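Side-chain contacts in virulence factor (PDB 2W3Y), which acts as an S-palmitoylated virulence factor of a Drosophila pathogen and binds to lipid vesicles: residues Gly40-Gln45 / Glu87-Asp92; Arg64-Arg69 / Asn245-Tyr250. All blocks are in the same frame, centred on the assembly; numbering follows the deposited sequence.

In the fold
The two contacts set a buried strand-to-loop fit beside a partly buried pairing of helices. In contact 1 the start of strand 40-49, part of the mixed sheet, meets the turn before helix 91-105; in contact 2 helix 57-81, which lies between those two elements in the chain, meets helix 237-250. Their centres lie about 20 Å apart and they do not touch, yet along the sequence their segments alternate, so the two contacts cross along the chain. Chemistry follows position: contact 1 is all ring, methyl and peptide, without a hydrogen bond across it, whereas contact 2 lays a salt bridge and a bridging water beside a small leucine pair.

Contact 1: Gly40-Gln45 / Glu87-Asp92; sequences GAVQYQ and EKYHYD
Gly40, at the start of strand 40-49, comes closest to Tyr89 in the turn ahead of helix 91-105, with 5.8 Å between their CA atoms and no hydrogen bond across the two segments. Within the turn, His90 N bonds back to Glu87 O, and His90 is the N-cap of the helix. Gly40 has a positive phi of 146°, a backbone conformation that glycine adopts readily, and with no side chain it lets the Tyr89 ring lie directly on the backbone. Gly40 CA makes a CH-pi contact 4.1 Å from the centroid of the Tyr89 ring, only 19° off the normal, while Gly40 O sits over a face toward the rim, 3.4 Å from Tyr89 CE1. From an oblique direction Val42 CG2 reaches Tyr89 CE1 at 3.7 Å; with CG1 anti to the backbone N (chi1 -176°), it is the other methyl, CG2, that meets the ring. The phenol end is held outside the pair, where Tyr89 OH bonds to Pro34 O, and Val33 touches both Val42 and Tyr89. A CH-pi contact between glycine and tyrosine thus joins the turn between helices 57-81 and 91-105 to a strand of the mixed sheet in the Evf fold.

Contact 2: Arg64-Arg69 / Asn245-Tyr250; sequences RILMER and NFLDKY
Helix-to-helix packing between 57-81 and 237-250, with a salt bridge on its partly exposed side, is the element to which Arg69, Leu247 and Asp248 belong. The two short axes come within 11.2 Å and cross at 46°. Arg69 CA and Leu247 CA, 6.8 Å apart, mark the nearest approach of the backbones. Arg69 NH2 donates to Asp248 OD1 over 2.7 Å with an N-H...O angle of 151°. The oxygen lies practically in the guanidinium plane, but at the carboxylate the donor meets OD1 on the anti side, 28° out of that group's plane. A bend at chi3 turns the end of the arginine across Leu247, whose CB lies over the centre of one guanidinium face, 3.9 Å from Arg69 NH2. One residue thus offers its aliphatic surface to the face while the next takes the edge. A water adds a third link: it donates to Leu247 O at 2.6 Å and accepts a weak bond from Arg69 NE at 3.1 Å. Deeper in, Leu247 CD1 meets Leu66 CD2 at 3.8 Å, the two side chains crossing at about a right angle, and Phe70 and Val73 of helix 57-81 extend this apolar side around Leu247. Buried leucines inside, with an arginine-aspartate salt bridge at the partly exposed side, are characteristic of an amphipathic helix-helix interface.

Contact 1: Gly40-Gln45 / Glu87-Asp92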
# COMPACT_ATOMS: atom_id res chain seq x y z
N GLY A 40 -1.13 2.27 16.53
CA GLY A 40 -0.40 2.28 15.28
C GLY A 40 -1.24 2.85 14.13
O GLY A 40 -2.40 3.20 14.31
N ALA A 41 -0.63 2.94 12.96
CA ALA A 41 -1.34 3.51 11.81
C ALA A 41 -1.11 2.62 10.59
O ALA A 41 -0.04 2.02 10.45
CB ALA A 41 -0.84 4.93 11.54
N VAL A 42 -2.10 2.53 9.71
CA VAL A 42 -1.95 1.91 8.39
C VAL A 42 -2.29 2.99 7.38
O VAL A 42 -3.41 3.50 7.40
CB VAL A 42 -2.94 0.73 8.17
CG1 VAL A 42 -2.66 0.06 6.82
CG2 VAL A 42 -2.89 -0.27 9.31
N GLN A 43 -1.35 3.31 6.50
CA GLN A 43 -1.53 4.32 5.49
C GLN A 43 -2.07 3.58 4.25
O GLN A 43 -1.36 2.83 3.65
CB GLN A 43 -0.16 4.95 5.20
CG GLN A 43 -0.18 6.30 4.56
CD GLN A 43 -0.25 7.38 5.59
OE1 GLN A 43 0.74 7.67 6.28
NE2 GLN A 43 -1.43 7.99 5.71
N TYR A 44 -3.33 3.77 3.91
CA TYR A 44 -3.92 3.13 2.73
C TYR A 44 -3.72 4.00 1.49
O TYR A 44 -4.17 5.14 1.48
CB TYR A 44 -5.41 2.87 2.96
CG TYR A 44 -5.74 1.87 4.03
CD1 TYR A 44 -5.55 0.49 3.81
CD2 TYR A 44 -6.27 2.28 5.25
CE1 TYR A 44 -5.87 -0.44 4.78
CE2 TYR A 44 -6.59 1.33 6.25
CZ TYR A 44 -6.37 -0.02 5.99
OH TYR A 44 -6.69 -0.95 6.93
N GLN A 45 -3.04 3.50 0.46
CA GLN A 45 -2.67 4.36 -0.68
C GLN A 45 -2.84 3.69 -2.05
O GLN A 45 -2.74 2.46 -2.18
CB GLN A 45 -1.22 4.84 -0.55
CG GLN A 45 -0.83 5.33 0.84
CD GLN A 45 -1.08 6.81 1.03
OE1 GLN A 45 -0.32 7.63 0.51
NE2 GLN A 45 -2.14 7.16 1.75
N GLU A 87 -2.21 -5.93 17.98
CA GLU A 87 -1.79 -6.89 16.98
C GLU A 87 -2.37 -6.65 15.58
O GLU A 87 -1.83 -7.18 14.59
CB GLU A 87 -2.07 -8.32 17.47
CG GLU A 87 -1.06 -8.79 18.51
CD GLU A 87 -1.46 -10.11 19.15
OE1 GLU A 87 -0.99 -11.18 18.67
OE2 GLU A 87 -2.27 -10.09 20.10
N LYS A 88 -3.43 -5.85 15.48
CA LYS A 88 -3.87 -5.36 14.14
C LYS A 88 -2.76 -4.59 13.38
O LYS A 88 -2.77 -4.51 12.15
CB LYS A 88 -5.12 -4.46 14.24
CG LYS A 88 -6.35 -5.15 14.76
CD LYS A 88 -7.47 -4.12 15.00
CE LYS A 88 -8.53 -4.63 15.95
NZ LYS A 88 -9.37 -5.67 15.35
N TYR A 89 -1.81 -4.03 14.13
CA TYR A 89 -0.70 -3.27 13.55
C TYR A 89 0.64 -4.03 13.60
O TYR A 89 1.70 -3.44 13.48
CB TYR A 89 -0.62 -1.88 14.21
CG TYR A 89 -1.95 -1.15 14.13
CD1 TYR A 89 -2.29 -0.41 13.00
CD2 TYR A 89 -2.87 -1.24 15.17
CE1 TYR A 89 -3.51 0.25 12.91
CE2 TYR A 89 -4.12 -0.60 15.09
CZ TYR A 89 -4.42 0.15 13.95
OH TYR A 89 -5.65 0.76 13.85
N HIS A 90 0.58 -5.36 13.75
CA HIS A 90 1.79 -6.19 13.75
C HIS A 90 2.03 -6.66 12.34
O HIS A 90 1.23 -7.42 11.78
CB HIS A 90 1.66 -7.39 14.71
CG HIS A 90 1.86 -7.03 16.15
ND1 HIS A 90 2.01 -7.98 17.14
CD2 HIS A 90 1.96 -5.83 16.77
CE1 HIS A 90 2.18 -7.38 18.30
NE2 HIS A 90 2.16 -6.07 18.10
N TYR A 91 3.15 -6.22 11.77
CA TYR A 91 3.49 -6.56 10.38
C TYR A 91 3.45 -8.08 10.06
O TYR A 91 3.04 -8.49 8.97
CB TYR A 91 4.84 -6.00 9.99
CG TYR A 91 5.18 -6.30 8.55
CD1 TYR A 91 4.58 -5.57 7.53
CD2 TYR A 91 6.06 -7.33 8.21
CE1 TYR A 91 4.85 -5.84 6.20
CE2 TYR A 91 6.34 -7.62 6.86
CZ TYR A 91 5.72 -6.85 5.88
OH TYR A 91 5.96 -7.08 4.56
N ASP A 92 3.87 -8.90 11.02
CA ASP A 92 3.96 -10.34 10.78
C ASP A 92 2.60 -10.97 10.45
O ASP A 92 2.53 -11.91 9.68
CB ASP A 92 4.67 -11.07 11.93
CG ASP A 92 6.21 -10.86 11.91
OD1 ASP A 92 6.82 -10.78 13.01
OD2 ASP A 92 6.81 -10.77 10.80

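Contact 2: Arg64-Arg69 / Asn245-Tyr250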
# COMPACT_ATOMS: atom_id res chain seq x y z
N ARG A 64 -6.91 -0.55 -10.89
CA ARG A 64 -6.97 0.25 -9.67
C ARG A 64 -8.09 -0.21 -8.76
O ARG A 64 -7.86 -0.35 -7.55
CB ARG A 64 -7.06 1.76 -9.99
CG ARG A 64 -5.77 2.31 -10.59
CD ARG A 64 -5.80 3.81 -10.82
NE ARG A 64 -6.27 4.58 -9.66
CZ ARG A 64 -6.02 5.87 -9.46
NH1 ARG A 64 -5.29 6.55 -10.32
NH2 ARG A 64 -6.50 6.48 -8.39
N ILE A 65 -9.28 -0.46 -9.31
CA ILE A 65 -10.40 -0.98 -8.51
C ILE A 65 -10.09 -2.33 -7.90
O ILE A 65 -10.34 -2.56 -6.71
CB ILE A 65 -11.75 -1.08 -9.30
CG1 ILE A 65 -12.15 0.26 -9.93
CG2 ILE A 65 -12.86 -1.63 -8.39
CD1 ILE A 65 -12.10 1.44 -9.05
N LEU A 66 -9.55 -3.24 -8.72
CA LEU A 66 -9.14 -4.56 -8.24
C LEU A 66 -8.14 -4.52 -7.07
O LEU A 66 -8.31 -5.23 -6.07
CB LEU A 66 -8.55 -5.38 -9.38
CG LEU A 66 -9.52 -5.90 -10.45
CD1 LEU A 66 -8.74 -6.50 -11.63
CD2 LEU A 66 -10.51 -6.92 -9.86
N MET A 67 -7.12 -3.69 -7.20
CA MET A 67 -6.07 -3.63 -6.17
C MET A 67 -6.59 -3.04 -4.85
O MET A 67 -6.24 -3.55 -3.77
CB MET A 67 -4.84 -2.87 -6.69
CG MET A 67 -3.97 -3.64 -7.71
SD MET A 67 -3.32 -5.27 -7.22
CE MET A 67 -4.61 -6.42 -7.69
N GLU A 68 -7.44 -2.00 -4.92
CA GLU A 68 -8.06 -1.43 -3.69
C GLU A 68 -8.92 -2.48 -2.97
O GLU A 68 -8.98 -2.53 -1.73
CB GLU A 68 -8.86 -0.16 -3.99
CG GLU A 68 -8.00 1.02 -4.50
CD GLU A 68 -8.64 2.41 -4.34
OE1 GLU A 68 -9.79 2.54 -3.85
OE2 GLU A 68 -7.95 3.40 -4.69
N ARG A 69 -9.58 -3.34 -3.75
CA ARG A 69 -10.38 -4.42 -3.20
C ARG A 69 -9.52 -5.50 -2.53
O ARG A 69 -9.88 -5.99 -1.46
CB ARG A 69 -11.26 -5.04 -4.29
CG ARG A 69 -12.39 -4.10 -4.74
CD ARG A 69 -13.24 -4.76 -5.82
NE ARG A 69 -14.22 -5.66 -5.21
CZ ARG A 69 -15.04 -6.48 -5.87
NH1 ARG A 69 -15.00 -6.55 -7.20
NH2 ARG A 69 -15.89 -7.24 -5.18
N ASN A 245 -15.15 -13.79 -7.75
CA ASN A 245 -15.88 -14.52 -6.71
C ASN A 245 -15.22 -14.39 -5.34
O ASN A 245 -15.89 -14.18 -4.33
CB ASN A 245 -16.04 -16.01 -7.06
CG ASN A 245 -17.07 -16.27 -8.18
OD1 ASN A 245 -18.00 -15.49 -8.39
ND2 ASN A 245 -16.89 -17.38 -8.90
N PHE A 246 -13.90 -14.53 -5.32
CA PHE A 246 -13.12 -14.40 -4.09
C PHE A 246 -13.27 -12.99 -3.51
O PHE A 246 -13.57 -12.82 -2.32
CB PHE A 246 -11.66 -14.72 -4.37
CG PHE A 246 -10.75 -14.49 -3.19
CD1 PHE A 246 -10.54 -15.50 -2.25
CD2 PHE A 246 -10.08 -13.28 -3.04
CE1 PHE A 246 -9.71 -15.30 -1.15
CE2 PHE A 246 -9.24 -13.07 -1.94
CZ PHE A 246 -9.07 -14.08 -0.99
N LEU A 247 -13.06 -11.99 -4.36
CA LEU A 247 -13.21 -10.58 -3.95
C LEU A 247 -14.63 -10.25 -3.43
O LEU A 247 -14.78 -9.56 -2.43
CB LEU A 247 -12.78 -9.63 -5.07
CG LEU A 247 -11.29 -9.58 -5.46
CD1 LEU A 247 -11.08 -8.47 -6.45
CD2 LEU A 247 -10.36 -9.39 -4.25
N ASP A 248 -15.65 -10.79 -4.11
CA ASP A 248 -17.04 -10.65 -3.67
C ASP A 248 -17.33 -11.30 -2.31
O ASP A 248 -18.05 -10.73 -1.48
CB ASP A 248 -18.00 -11.18 -4.77
CG ASP A 248 -18.21 -10.17 -5.89
OD1 ASP A 248 -17.87 -8.98 -5.70
OD2 ASP A 248 -18.74 -10.56 -6.96
N LYS A 249 -16.75 -12.47 -2.06
CA LYS A 249 -16.99 -13.21 -0.83
C LYS A 249 -16.35 -12.59 0.44
O LYS A 249 -16.93 -12.63 1.53
CB LYS A 249 -16.53 -14.67 -1.01
CG LYS A 249 -17.01 -15.62 0.09
CD LYS A 249 -16.70 -17.09 -0.26
CE LYS A 249 -16.84 -18.00 0.96
NZ LYS A 249 -16.27 -19.38 0.70
N TYR A 250 -15.16 -12.01 0.28
CA TYR A 250 -14.37 -11.59 1.43
C TYR A 250 -14.18 -10.08 1.50
O TYR A 250 -13.31 -9.59 2.24
CB TYR A 250 -13.04 -12.34 1.44
CG TYR A 250 -13.23 -13.85 1.58
CD1 TYR A 250 -13.71 -14.39 2.77
CD2 TYR A 250 -12.93 -14.72 0.53
CE1 TYR A 250 -13.89 -15.77 2.92
CE2 TYR A 250 -13.11 -16.11 0.67
CZ TYR A 250 -13.60 -16.61 1.87
OH TYR A 250 -13.78 -17.96 2.04
O HOH W 1 -13.68 -7.21 -2.53